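Local coordinates for protein cytokinin riboside 5'-monophosphate phosphoribohydrolase (Corynebacterium glutamicum, PDB 5WQ3) that belongs to the SLOG clan and folds as a Rossmann-like alpha/beta domain, with six chains in its assembly, at residues D62-M67 with L160-A165; A119-G124 with N140-L145; A154-F159 with L179-C184; I196-I199 with F203-G206; R228-D233 with V239-D244. All blocks are in the same frame, centred on the assembly; numbering follows the deposited sequence. Where two conformers were deposited one is given.

The chain folds round a seven-stranded parallel sheet. Contact 1 brings the N-terminal helix 46-64 onto helix 152-162; contact 2, about 17 Å away between centres, ties the end of helix 113-121 to the loop leading into strand 145-149, outermost within this chain. Contact 3 also uses helix 152-162 and bridges it to helix 173-188, which packs on strand 196-199 of contact 4. Contacts 4 and 5 have centres about 11 Å apart and sit on the neighbouring strands 196-199 and 230-232, whose backbones bond to each other. In sequence, contact 2 falls between the segments of contact 1, contacts 1 and 3 interleave, and contacts 4 and 5 follow in series, each within one beta-alpha step.

Contact 1: D62-M67 with L160-A165; sequences DALHEM and LKYSQA
The phenol ring of Tyr162 is sandwiched: Leu64 CB sits over the centre of one face, and Lys161 CG covers the opposite face nearer the rim. The leucine contact is a CH-pi interaction, with Leu64 CB 3.7 Å from the centroid of the Tyr162 ring and 12° off its normal. Leu64 CD1 extends the cover as far as CD2 of the tyrosine, also at 3.7 Å. At the ring's edge, in plane, a water lies very close to Tyr162 OH, and the same water is in the plane of the His65 imidazole, 2.8 Å from His65 ND1. With chi1 at -60°, Tyr162 CG lies opposite its own carbonyl carbon, a setting that carries the ring across to the 62-67 segment. Carbonyl O of Leu64 comes 3.3 Å from Tyr162 CD1, and the same oxygen takes a bond from Met67 N that closes a type I beta turn. Met67 CG adds a looser apolar touch, 4.4 Å from Tyr162 CB, while its side chain also packs on strands 102-105 and 126-131. The contact joins the C-terminal parts of helices 46-64 and 152-162 in this Rossmann-like fold. Lys161 NZ donates to Tyr162 OH at 3.1 Å and makes a cation-pi contact with Phe61. The chemistry divides cleanly: packing on both faces restricts the ring's rotation, while the lysine holds the hydroxyl and would probably polarise it. The water probably bridges that hydroxyl to His65, but its approach is suspiciously short and the link is tentative.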
# COMPACT_ATOMS: atom_id res chain seq x y z
N ASP C 62 18.06 54.04 35.53
CA ASP C 62 17.46 55.05 34.70
C ASP C 62 15.94 55.11 34.76
O ASP C 62 15.38 56.15 34.92
CB ASP C 62 17.91 54.86 33.26
CG ASP C 62 17.83 56.15 32.50
OD1 ASP C 62 18.44 57.14 32.91
OD2 ASP C 62 17.02 56.21 31.60
N ALA C 63 15.29 53.98 34.64
CA ALA C 63 13.85 53.90 34.62
C ALA C 63 13.20 54.15 36.00
O ALA C 63 12.04 54.53 36.07
CB ALA C 63 13.44 52.51 34.18
N LEU C 64 13.90 53.82 37.08
CA LEU C 64 13.28 53.88 38.43
C LEU C 64 13.79 55.06 39.21
O LEU C 64 13.38 55.34 40.35
CB LEU C 64 13.58 52.60 39.20
CG LEU C 64 13.06 51.34 38.55
CD1 LEU C 64 13.50 50.08 39.30
CD2 LEU C 64 11.55 51.39 38.51
N HIS C 65 14.68 55.83 38.59
CA HIS C 65 15.32 56.92 39.32
C HIS C 65 14.28 57.84 39.94
O HIS C 65 14.41 58.29 41.07
CB HIS C 65 16.19 57.79 38.39
CG HIS C 65 16.82 58.92 39.11
ND1 HIS C 65 17.72 58.73 40.14
CD2 HIS C 65 16.63 60.26 39.00
CE1 HIS C 65 18.08 59.91 40.62
NE2 HIS C 65 17.43 60.85 39.95
N GLU C 66 13.26 58.14 39.18
CA GLU C 66 12.27 59.10 39.63
C GLU C 66 11.15 58.55 40.50
O GLU C 66 10.20 59.26 40.83
CB GLU C 66 11.69 59.80 38.42
CG GLU C 66 12.82 60.48 37.61
CD GLU C 66 12.32 61.53 36.66
OE1 GLU C 66 11.07 61.63 36.46
OE2 GLU C 66 13.19 62.26 36.12
N MET C 67 11.23 57.30 40.88
CA MET C 67 10.10 56.64 41.59
C MET C 67 9.63 57.46 42.79
O MET C 67 10.42 57.99 43.54
CB MET C 67 10.48 55.24 42.08
CG MET C 67 10.39 54.10 41.11
SD MET C 67 8.70 53.58 40.67
CE MET C 67 8.02 52.85 42.13
N LEU C 160 15.43 46.89 46.74
CA LEU C 160 15.98 47.53 47.90
C LEU C 160 16.24 49.00 47.65
O LEU C 160 16.09 49.81 48.54
CB LEU C 160 17.29 46.87 48.36
CG LEU C 160 17.12 45.48 49.01
CD1 LEU C 160 18.46 44.73 49.08
CD2 LEU C 160 16.48 45.66 50.39
N LYS C 161 16.68 49.33 46.45
CA LYS C 161 17.06 50.72 46.17
C LYS C 161 15.82 51.64 45.95
O LYS C 161 15.90 52.81 46.29
CB LYS C 161 17.97 50.79 44.90
CG LYS C 161 18.66 52.14 44.72
CD LYS C 161 19.60 52.13 43.53
CE LYS C 161 20.28 53.48 43.37
NZ LYS C 161 21.00 53.57 42.08
N TYR C 162 14.73 51.15 45.37
CA TYR C 162 13.60 51.99 44.97
C TYR C 162 12.29 51.72 45.63
O TYR C 162 11.30 52.19 45.17
CB TYR C 162 13.42 51.90 43.46
CG TYR C 162 14.66 52.36 42.73
CD1 TYR C 162 14.99 53.69 42.71
CD2 TYR C 162 15.54 51.43 42.12
CE1 TYR C 162 16.17 54.14 42.08
CE2 TYR C 162 16.71 51.85 41.50
CZ TYR C 162 17.00 53.21 41.47
OH TYR C 162 18.12 53.64 40.83
N SER C 163 12.29 50.97 46.72
CA SER C 163 11.17 50.89 47.63
C SER C 163 11.69 51.08 49.07
O SER C 163 12.88 51.05 49.30
CB SER C 163 10.43 49.58 47.44
OG SER C 163 11.09 48.55 48.11
N GLN C 164 10.82 51.34 50.03
CA GLN C 164 11.24 51.62 51.42
C GLN C 164 10.51 50.70 52.44
O GLN C 164 10.54 50.94 53.62
CB GLN C 164 10.92 53.08 51.75
CG GLN C 164 11.64 54.09 50.83
CD GLN C 164 10.98 54.32 49.48
OE1 GLN C 164 9.78 54.56 49.39
NE2 GLN C 164 11.81 54.37 48.42
N ALA C 165 9.90 49.64 51.96
CA ALA C 165 9.24 48.69 52.87
C ALA C 165 9.02 47.45 52.05
O ALA C 165 8.92 47.52 50.84
CB ALA C 165 7.89 49.25 53.35
O HOH W 1 18.66 56.08 40.41

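Contact 2: A119-G124 with N140-L145; sequences ASEANG and NPYVDL
Glu121 and Tyr142 meet with their flat groups almost perpendicular, carboxylate and ring planes 89° apart. Glu121 OE2 comes obliquely to within 3.7 Å of Tyr142 CE1, its side chain running out extended beyond CG. Next to Glu121 in sequence, Ser120 faces the turn itself: its CB lies 3.6 Å from the carbonyl O of Tyr142. Because Ser120 OG is turned away from the backbone N (chi1 -160°), it points to Asp144 and donates to OD2 at 2.5 Å, from above the carboxylate plane. The bond is unusually short and rests on one of two conformers of Asp144, so its length is doubtful. A Schellman motif ends helix 113-121, with Asn123 at positive phi, Asn123 N bonded to Ser120 O and Gly124 N to Ala119 O. Across from it, a type I beta turn runs from Asn140 to Val143, and Asn140 OD1 accepts from Tyr142 N in the carbonyl plane at 2.9 Å, an Asx turn. Tyr142 O is also bonded to Ser126 OG, which ties the turn to strand 126-131. The chemistry is thus that of a polar surface contact: one serine-to-carboxylate hydrogen bond, to an acid modelled in two conformers, and a glutamate that only lies near the tyrosine ring.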
# COMPACT_ATOMS: atom_id res chain seq x y z
N ALA C 119 -3.52 47.83 43.13
CA ALA C 119 -2.96 49.15 42.91
C ALA C 119 -3.38 49.80 41.60
O ALA C 119 -3.65 51.01 41.56
CB ALA C 119 -1.47 49.07 42.92
N SER C 120 -3.36 49.03 40.53
CA SER C 120 -3.67 49.56 39.21
C SER C 120 -5.13 50.00 39.17
O SER C 120 -5.46 51.10 38.75
CB SER C 120 -3.41 48.52 38.12
OG SER C 120 -3.27 49.19 36.87
N GLU C 121 -5.99 49.14 39.66
CA GLU C 121 -7.41 49.40 39.61
C GLU C 121 -7.83 50.51 40.58
O GLU C 121 -8.91 51.02 40.42
CB GLU C 121 -8.22 48.12 39.80
CG GLU C 121 -8.11 47.20 38.57
CD GLU C 121 -9.02 45.98 38.63
OE1 GLU C 121 -9.52 45.67 39.75
OE2 GLU C 121 -9.18 45.30 37.57
N ALA C 122 -6.97 50.89 41.55
CA ALA C 122 -7.19 52.12 42.34
C ALA C 122 -6.51 53.30 41.77
O ALA C 122 -6.29 54.27 42.46
CB ALA C 122 -6.73 51.95 43.76
N ASN C 123 -6.12 53.27 40.50
CA ASN C 123 -5.42 54.44 39.93
C ASN C 123 -4.15 54.81 40.60
O ASN C 123 -3.80 55.99 40.57
CB ASN C 123 -6.29 55.71 39.99
CG ASN C 123 -7.64 55.51 39.40
OD1 ASN C 123 -8.70 55.57 40.08
ND2 ASN C 123 -7.64 55.22 38.11
N GLY C 124 -3.45 53.84 41.22
CA GLY C 124 -2.13 54.09 41.76
C GLY C 124 -1.04 53.59 40.80
O GLY C 124 -1.32 53.02 39.76
N ASN C 140 2.55 40.43 34.32
CA ASN C 140 1.09 40.25 34.45
C ASN C 140 0.38 41.48 33.85
O ASN C 140 1.01 42.51 33.62
CB ASN C 140 0.69 39.91 35.90
CG ASN C 140 0.79 41.11 36.84
OD1 ASN C 140 0.15 42.14 36.61
ND2 ASN C 140 1.59 40.97 37.90
N PRO C 141 -0.92 41.36 33.51
CA PRO C 141 -1.55 42.49 32.77
C PRO C 141 -1.85 43.75 33.62
O PRO C 141 -2.29 44.77 33.07
CB PRO C 141 -2.86 41.89 32.30
CG PRO C 141 -3.17 40.82 33.29
CD PRO C 141 -1.84 40.24 33.70
N TYR C 142 -1.61 43.69 34.93
CA TYR C 142 -1.85 44.83 35.77
C TYR C 142 -0.61 45.67 36.08
O TYR C 142 -0.65 46.63 36.87
CB TYR C 142 -2.50 44.37 37.04
CG TYR C 142 -3.81 43.63 36.81
CD1 TYR C 142 -4.99 44.31 36.45
CD2 TYR C 142 -3.87 42.26 36.93
CE1 TYR C 142 -6.17 43.61 36.26
CE2 TYR C 142 -5.06 41.56 36.75
CZ TYR C 142 -6.20 42.23 36.44
OH TYR C 142 -7.32 41.46 36.26
N VAL C 143 0.49 45.35 35.43
CA VAL C 143 1.70 46.07 35.61
C VAL C 143 1.66 47.24 34.70
O VAL C 143 1.63 47.07 33.48
CB VAL C 143 2.91 45.19 35.26
CG1 VAL C 143 4.19 46.01 35.12
CG2 VAL C 143 3.08 44.12 36.30
N ASP C 144 1.79 48.44 35.24
CA ASP C 144 1.73 49.61 34.40
C ASP C 144 3.11 50.26 34.18
O ASP C 144 3.22 51.13 33.31
CB ASP C 144 0.68 50.59 34.94
CG ASP C 144 -0.74 50.02 34.86
OD1 ASP C 144 -0.95 49.00 34.15
OD2 ASP C 144 -1.66 50.58 35.49
N LEU C 145 4.13 49.88 34.96
CA LEU C 145 5.53 50.24 34.64
C LEU C 145 6.30 48.92 34.81
O LEU C 145 6.50 48.44 35.93
CB LEU C 145 6.08 51.36 35.54
CG LEU C 145 7.57 51.77 35.51
CD1 LEU C 145 7.97 52.33 34.15
CD2 LEU C 145 7.97 52.82 36.56

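Contact 3: A154-F159 with L179-C184; sequences ARKTMF and LFEVLC. With EDO (1,2-ethanediol), chain L.
A surface salt bridge spans two neighbouring helices, 152-162 and 173-188, between Lys156 and Glu181. Lys156 NZ lies 2.8 Å from Glu181 OE1, and though this is a salt bridge, the hydrogen bond within it is weak in geometry. The CA atoms of the two residues are 9.2 Å apart, the nearest pair across the segments, so the contact is made by the side chains. Glu181 reaches over with CG opposite its backbone N (chi1 -171°) and the rest of the chain extended. Lys156 bends on the way, chi3 being 141°, and crosses the glutamate obliquely: Lys156 CB is 3.6 Å from Glu181 OE2, and OE1 sits tightly against CE, in keeping with the poor geometry of the bond to NZ. In this doubly wound parallel alpha/beta fold the two helices flank strand 166-168, one leading into it and the other following it. On the sheet side of helix 152-162, Arg155, Met158 and Phe159 face strand 126-131, with Arg155 NE bonded to Leu129 O, while Leu179 and Val182 pack on strand 196-199. The lysine has a second acidic partner in Asp177, so one ammonium serves two carboxylates of the same helix. The other oxygen of Glu181 faces a 1,2-ethanediol, probably from the crystallisation liquor; OE2 is 3.1 Å from its C2. The O1 hydroxyl of this diol makes a weak bond to Thr157 OG1 at 3.4 Å, and Thr157 OG1 is also bonded to Phe153 O one turn back.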
# COMPACT_ATOMS: atom_id res chain seq x y z
N ALA C 154 20.57 41.76 39.71
CA ALA C 154 20.16 43.10 39.39
C ALA C 154 18.75 43.42 39.80
O ALA C 154 18.46 44.51 40.30
CB ALA C 154 20.29 43.37 37.92
N ARG C 155 17.86 42.52 39.48
CA ARG C 155 16.50 42.71 39.87
C ARG C 155 16.38 42.91 41.41
O ARG C 155 15.64 43.80 41.84
CB ARG C 155 15.72 41.52 39.45
CG ARG C 155 14.28 41.68 39.69
CD ARG C 155 13.87 40.31 40.10
NE ARG C 155 12.54 40.03 39.72
CZ ARG C 155 11.92 38.95 40.09
NH1 ARG C 155 12.51 38.05 40.84
NH2 ARG C 155 10.70 38.80 39.73
N LYS C 156 17.09 42.12 42.21
CA LYS C 156 16.99 42.21 43.69
C LYS C 156 17.53 43.54 44.21
O LYS C 156 17.01 44.07 45.19
CB LYS C 156 17.72 41.04 44.39
CG LYS C 156 17.06 39.65 44.37
CD LYS C 156 18.12 38.61 44.81
CE LYS C 156 17.57 37.49 45.70
NZ LYS C 156 18.65 36.75 46.44
N THR C 157 18.56 44.10 43.59
CA THR C 157 19.01 45.39 43.95
C THR C 157 17.90 46.45 43.79
O THR C 157 17.82 47.36 44.62
CB THR C 157 20.22 45.78 43.06
OG1 THR C 157 21.23 44.78 43.24
CG2 THR C 157 20.81 47.04 43.48
N MET C 158 17.10 46.38 42.71
CA MET C 158 16.12 47.41 42.40
C MET C 158 15.06 47.43 43.49
O MET C 158 14.60 48.51 43.85
CB MET C 158 15.45 47.16 41.07
CG MET C 158 16.33 47.11 39.82
SD MET C 158 17.41 48.47 39.69
CE MET C 158 18.73 47.76 38.68
N PHE C 159 14.70 46.27 44.05
CA PHE C 159 13.68 46.26 45.15
C PHE C 159 14.14 47.02 46.38
O PHE C 159 13.35 47.77 46.98
CB PHE C 159 13.30 44.84 45.55
CG PHE C 159 12.62 44.03 44.47
CD1 PHE C 159 11.54 44.50 43.80
CD2 PHE C 159 13.08 42.77 44.14
CE1 PHE C 159 10.89 43.74 42.84
CE2 PHE C 159 12.42 41.98 43.18
CZ PHE C 159 11.34 42.48 42.51
N LEU C 179 12.87 37.88 51.82
CA LEU C 179 12.70 38.19 53.23
C LEU C 179 13.96 38.19 54.01
O LEU C 179 14.21 39.12 54.79
CB LEU C 179 11.70 37.18 53.88
CG LEU C 179 11.49 37.40 55.36
CD1 LEU C 179 10.95 38.77 55.72
CD2 LEU C 179 10.58 36.31 55.96
N PHE C 180 14.78 37.12 53.87
CA PHE C 180 15.99 37.04 54.64
C PHE C 180 17.06 38.01 54.13
O PHE C 180 17.80 38.52 54.92
CB PHE C 180 16.48 35.64 54.82
CG PHE C 180 15.60 34.84 55.75
CD1 PHE C 180 15.55 35.16 57.07
CD2 PHE C 180 14.82 33.83 55.27
CE1 PHE C 180 14.72 34.50 57.95
CE2 PHE C 180 13.97 33.12 56.16
CZ PHE C 180 13.94 33.48 57.49
N GLU C 181 17.00 38.37 52.88
CA GLU C 181 17.87 39.45 52.40
C GLU C 181 17.52 40.79 53.02
O GLU C 181 18.40 41.48 53.49
CB GLU C 181 17.70 39.49 50.94
CG GLU C 181 18.61 40.34 50.15
CD GLU C 181 18.30 40.04 48.69
OE1 GLU C 181 18.19 38.81 48.35
OE2 GLU C 181 18.07 41.01 47.94
N VAL C 182 16.24 41.16 53.06
CA VAL C 182 15.93 42.46 53.65
C VAL C 182 16.26 42.43 55.15
O VAL C 182 16.75 43.38 55.71
CB VAL C 182 14.51 42.97 53.37
CG1 VAL C 182 13.42 41.95 53.76
CG2 VAL C 182 14.26 44.28 54.09
N LEU C 183 15.95 41.32 55.80
CA LEU C 183 16.25 41.20 57.21
C LEU C 183 17.76 41.41 57.47
O LEU C 183 18.09 42.12 58.40
CB LEU C 183 15.80 39.85 57.76
CG LEU C 183 14.34 39.83 58.15
CD1 LEU C 183 13.92 38.40 58.41
CD2 LEU C 183 14.08 40.69 59.38
N CYS C 184 18.62 40.82 56.65
CA CYS C 184 20.07 41.02 56.78
C CYS C 184 20.54 42.45 56.40
O CYS C 184 21.53 42.94 56.94
CB CYS C 184 20.81 39.95 55.95
SG CYS C 184 22.61 40.07 55.98
C1 EDO L . 20.51 42.94 46.36
O1 EDO L . 21.49 43.95 46.49
C2 EDO L . 21.00 41.75 47.15
O2 EDO L . 21.22 40.69 46.25

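Contact 4: I196-I199 with F203-G206; sequences IVLI and FWAG
Strand 196-199 and the helix 201-216 that follows it form a beta-alpha unit of the Rossmann-like sheet, and the indole of Trp204 is laid back over the end of its own strand. Leu198 CB sits over the five-membered ring, 3.6 Å from its centroid and 8° off the normal, a CH-pi contact. The two side chains cross at about a right angle. Leu198 CD1 runs on toward the benzene side, 3.9 Å from Trp204 CE3, so the leucine also reaches the near margin of the six-membered ring. On the opposite face is Phe203 CD2, near the rim, and the phenylalanine in turn has Trp204 CG at its edge. Trp204 chi1 is -68°, placing CG opposite the carbonyl carbon and swinging the ring toward the strand. Strand alternation sorts the neighbours: Leu198 shares its side of the sheet with Leu179 of helix 173-188, whereas the Ile199 side chain points the other way, on to Leu235 and Ala238 of helix 235-246. Leu176 and Cys168 also touch the tryptophan, which is buried. The ring nitrogen, the one polar atom of the side chain, has a weak partner in the strand backbone. At the indole edge, close to its plane, Trp204 NE1 donates to Ile199 O at 3.1 Å, but the bond is bent to 124° at the hydrogen, and the same oxygen lies 3.3 Å from Trp204 CD1.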
# COMPACT_ATOMS: atom_id res chain seq x y z
N ILE C 196 9.04 45.79 57.67
CA ILE C 196 8.97 44.51 57.08
C ILE C 196 7.73 43.90 57.68
O ILE C 196 7.62 43.84 58.93
CB ILE C 196 10.19 43.63 57.42
CG1 ILE C 196 11.50 44.25 56.89
CG2 ILE C 196 9.94 42.21 56.87
CD1 ILE C 196 12.73 43.57 57.43
N VAL C 197 6.82 43.50 56.82
CA VAL C 197 5.55 42.96 57.33
C VAL C 197 5.26 41.61 56.72
O VAL C 197 5.48 41.42 55.50
CB VAL C 197 4.35 43.86 56.97
CG1 VAL C 197 3.07 43.30 57.62
CG2 VAL C 197 4.61 45.27 57.42
N LEU C 198 4.82 40.65 57.58
CA LEU C 198 4.39 39.34 57.06
C LEU C 198 2.87 39.24 57.23
O LEU C 198 2.38 39.49 58.31
CB LEU C 198 5.13 38.13 57.76
CG LEU C 198 6.69 38.21 58.01
CD1 LEU C 198 7.22 36.99 58.70
CD2 LEU C 198 7.50 38.41 56.75
N ILE C 199 2.17 38.85 56.19
CA ILE C 199 0.73 38.68 56.20
C ILE C 199 0.34 37.22 56.23
O ILE C 199 0.69 36.51 55.37
CB ILE C 199 0.09 39.28 54.96
CG1 ILE C 199 0.52 40.73 54.76
CG2 ILE C 199 -1.41 39.10 54.97
CD1 ILE C 199 -0.07 41.74 55.68
N PHE C 203 0.06 31.08 58.60
CA PHE C 203 1.06 30.65 57.65
C PHE C 203 2.47 30.83 58.20
O PHE C 203 3.24 29.95 58.19
CB PHE C 203 0.89 31.33 56.31
CG PHE C 203 1.95 30.98 55.33
CD1 PHE C 203 1.82 29.90 54.52
CD2 PHE C 203 3.09 31.73 55.23
CE1 PHE C 203 2.80 29.57 53.64
CE2 PHE C 203 4.07 31.40 54.34
CZ PHE C 203 3.92 30.31 53.56
N TRP C 204 2.75 31.99 58.75
CA TRP C 204 4.09 32.36 59.15
C TRP C 204 4.50 31.91 60.52
O TRP C 204 5.68 31.96 60.87
CB TRP C 204 4.22 33.87 59.02
CG TRP C 204 4.18 34.38 57.59
CD1 TRP C 204 3.19 35.10 57.01
CD2 TRP C 204 5.26 34.32 56.62
NE1 TRP C 204 3.57 35.47 55.68
CE2 TRP C 204 4.83 34.99 55.45
CE3 TRP C 204 6.55 33.74 56.64
CZ2 TRP C 204 5.63 35.05 54.28
CZ3 TRP C 204 7.34 33.83 55.48
CH2 TRP C 204 6.88 34.47 54.33
N ALA C 205 3.54 31.44 61.34
CA ALA C 205 3.84 31.28 62.78
C ALA C 205 5.05 30.36 63.02
O ALA C 205 5.92 30.65 63.82
CB ALA C 205 2.59 30.76 63.61
N GLY C 206 5.10 29.25 62.33
CA GLY C 206 6.16 28.29 62.59
C GLY C 206 7.53 28.78 62.20
O GLY C 206 8.54 28.45 62.84

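Contact 5: R228-D233 with V239-D244; sequences RMLVTD and VKFIVD. With PGE (triethylene glycol), chain M.
Leu230 and Phe241 each turn CG away from their own backbone nitrogen, with chi1 170° and -177°, and the two side chains then slide past one another in opposite directions. Leu230 CB ends over the centre of the phenyl ring, 3.9 Å from the centroid of Phe241 and 3° from its normal, a CH-pi contact. The CD2 branch of the leucine reaches back along the phenylalanine stem, 3.7 Å from Phe241 CB. At the ring edge, near its plane, the backbone O of Arg228 lies 3.4 Å from Phe241 CZ. These residues belong to the last beta-alpha step of the parallel sheet: strand 230-232, the outermost in this chain, is followed by helix 235-246, which folds back against it. Phe241 also touches Val197 of the neighbouring strand and Pro195, so it straddles the two strands. Within the helix, at exposed positions, Lys240 NZ forms a salt bridge with Asp244 OD2, 2.8 Å away and met at its syn lone pair. Beside the strand, a triethylene glycol, probably from the crystallisation liquor, makes a weak bond from its O4 to Val231 O at 2.9 Å; it is also bonded to Gln237 NE2 of helix 235-246, and its O3 is 3.9 Å from Leu230 CD1.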
# COMPACT_ATOMS: atom_id res chain seq x y z
N ARG C 228 11.11 43.39 65.26
CA ARG C 228 10.79 44.55 64.42
C ARG C 228 9.90 44.27 63.21
O ARG C 228 9.37 45.22 62.61
CB ARG C 228 12.07 45.17 63.91
CG ARG C 228 12.79 44.36 62.82
CD ARG C 228 14.24 44.81 62.65
NE ARG C 228 14.27 46.27 62.66
CZ ARG C 228 15.19 47.05 63.22
NH1 ARG C 228 16.24 46.55 63.85
NH2 ARG C 228 15.05 48.37 63.16
N MET C 229 9.71 42.99 62.84
CA MET C 229 8.74 42.66 61.81
C MET C 229 7.35 42.64 62.41
O MET C 229 7.14 42.10 63.46
CB MET C 229 8.91 41.25 61.28
CG MET C 229 10.19 40.97 60.58
SD MET C 229 10.03 39.41 59.68
CE MET C 229 10.70 38.34 60.95
N LEU C 230 6.37 43.07 61.67
CA LEU C 230 5.01 42.85 62.07
C LEU C 230 4.52 41.62 61.36
O LEU C 230 4.75 41.46 60.16
CB LEU C 230 4.16 44.02 61.66
CG LEU C 230 2.68 43.85 61.79
CD1 LEU C 230 2.24 43.59 63.24
CD2 LEU C 230 2.02 45.08 61.21
N VAL C 231 3.86 40.73 62.09
CA VAL C 231 3.10 39.63 61.52
C VAL C 231 1.59 39.80 61.81
O VAL C 231 1.24 39.84 62.97
CB VAL C 231 3.55 38.25 62.13
CG1 VAL C 231 2.88 37.10 61.42
CG2 VAL C 231 5.06 38.06 62.14
N THR C 232 0.73 39.88 60.81
CA THR C 232 -0.66 40.19 61.06
C THR C 232 -1.52 39.69 59.94
O THR C 232 -1.03 39.41 58.85
CB THR C 232 -0.87 41.71 61.20
OG1 THR C 232 -2.24 41.96 61.49
CG2 THR C 232 -0.47 42.46 59.82
N ASP C 233 -2.83 39.59 60.21
CA ASP C 233 -3.83 39.37 59.16
C ASP C 233 -4.60 40.61 58.79
O ASP C 233 -5.48 40.57 57.92
CB ASP C 233 -4.81 38.31 59.62
CG ASP C 233 -4.17 36.96 59.72
OD1 ASP C 233 -3.32 36.61 58.82
OD2 ASP C 233 -4.46 36.23 60.69
N VAL C 239 -0.64 48.48 56.85
CA VAL C 239 -0.31 49.71 56.07
C VAL C 239 0.01 50.83 57.07
O VAL C 239 0.96 51.61 56.91
CB VAL C 239 -1.49 50.02 55.15
CG1 VAL C 239 -1.41 51.40 54.55
CG2 VAL C 239 -1.62 48.93 54.14
N LYS C 240 -0.77 50.91 58.14
CA LYS C 240 -0.46 51.79 59.26
C LYS C 240 0.89 51.57 59.91
O LYS C 240 1.51 52.54 60.31
CB LYS C 240 -1.57 51.69 60.37
CG LYS C 240 -1.49 52.83 61.37
CD LYS C 240 -2.51 52.66 62.54
CE LYS C 240 -2.68 53.98 63.31
NZ LYS C 240 -1.45 54.35 64.05
N PHE C 241 1.36 50.33 60.03
CA PHE C 241 2.68 50.07 60.56
C PHE C 241 3.72 50.76 59.64
O PHE C 241 4.63 51.37 60.07
CB PHE C 241 2.88 48.60 60.57
CG PHE C 241 4.18 48.15 61.16
CD1 PHE C 241 4.34 48.01 62.53
CD2 PHE C 241 5.24 47.81 60.31
CE1 PHE C 241 5.54 47.55 63.07
CE2 PHE C 241 6.41 47.35 60.82
CZ PHE C 241 6.58 47.20 62.21
N ILE C 242 3.52 50.64 58.38
CA ILE C 242 4.43 51.25 57.36
C ILE C 242 4.40 52.77 57.39
O ILE C 242 5.44 53.44 57.54
CB ILE C 242 4.07 50.68 55.97
CG1 ILE C 242 4.29 49.17 56.01
CG2 ILE C 242 4.93 51.31 54.83
CD1 ILE C 242 3.86 48.46 54.74
N VAL C 243 3.22 53.34 57.28
CA VAL C 243 3.04 54.78 57.44
C VAL C 243 3.71 55.36 58.69
O VAL C 243 4.48 56.35 58.63
CB VAL C 243 1.53 55.15 57.44
CG1 VAL C 243 1.35 56.59 57.92
CG2 VAL C 243 0.94 54.88 56.08
N ASP C 244 3.42 54.72 59.83
CA ASP C 244 3.97 55.15 61.07
C ASP C 244 5.48 54.99 61.09
O ASP C 244 6.19 55.85 61.60
CB ASP C 244 3.38 54.35 62.27
CG ASP C 244 1.99 54.78 62.59
OD1 ASP C 244 1.52 55.75 61.92
OD2 ASP C 244 1.30 54.12 63.44
O4 PGE M . -0.73 39.13 64.96
C6 PGE M . -0.97 40.53 64.86
C5 PGE M . -0.11 41.22 65.91
O3 PGE M . -0.43 42.60 65.94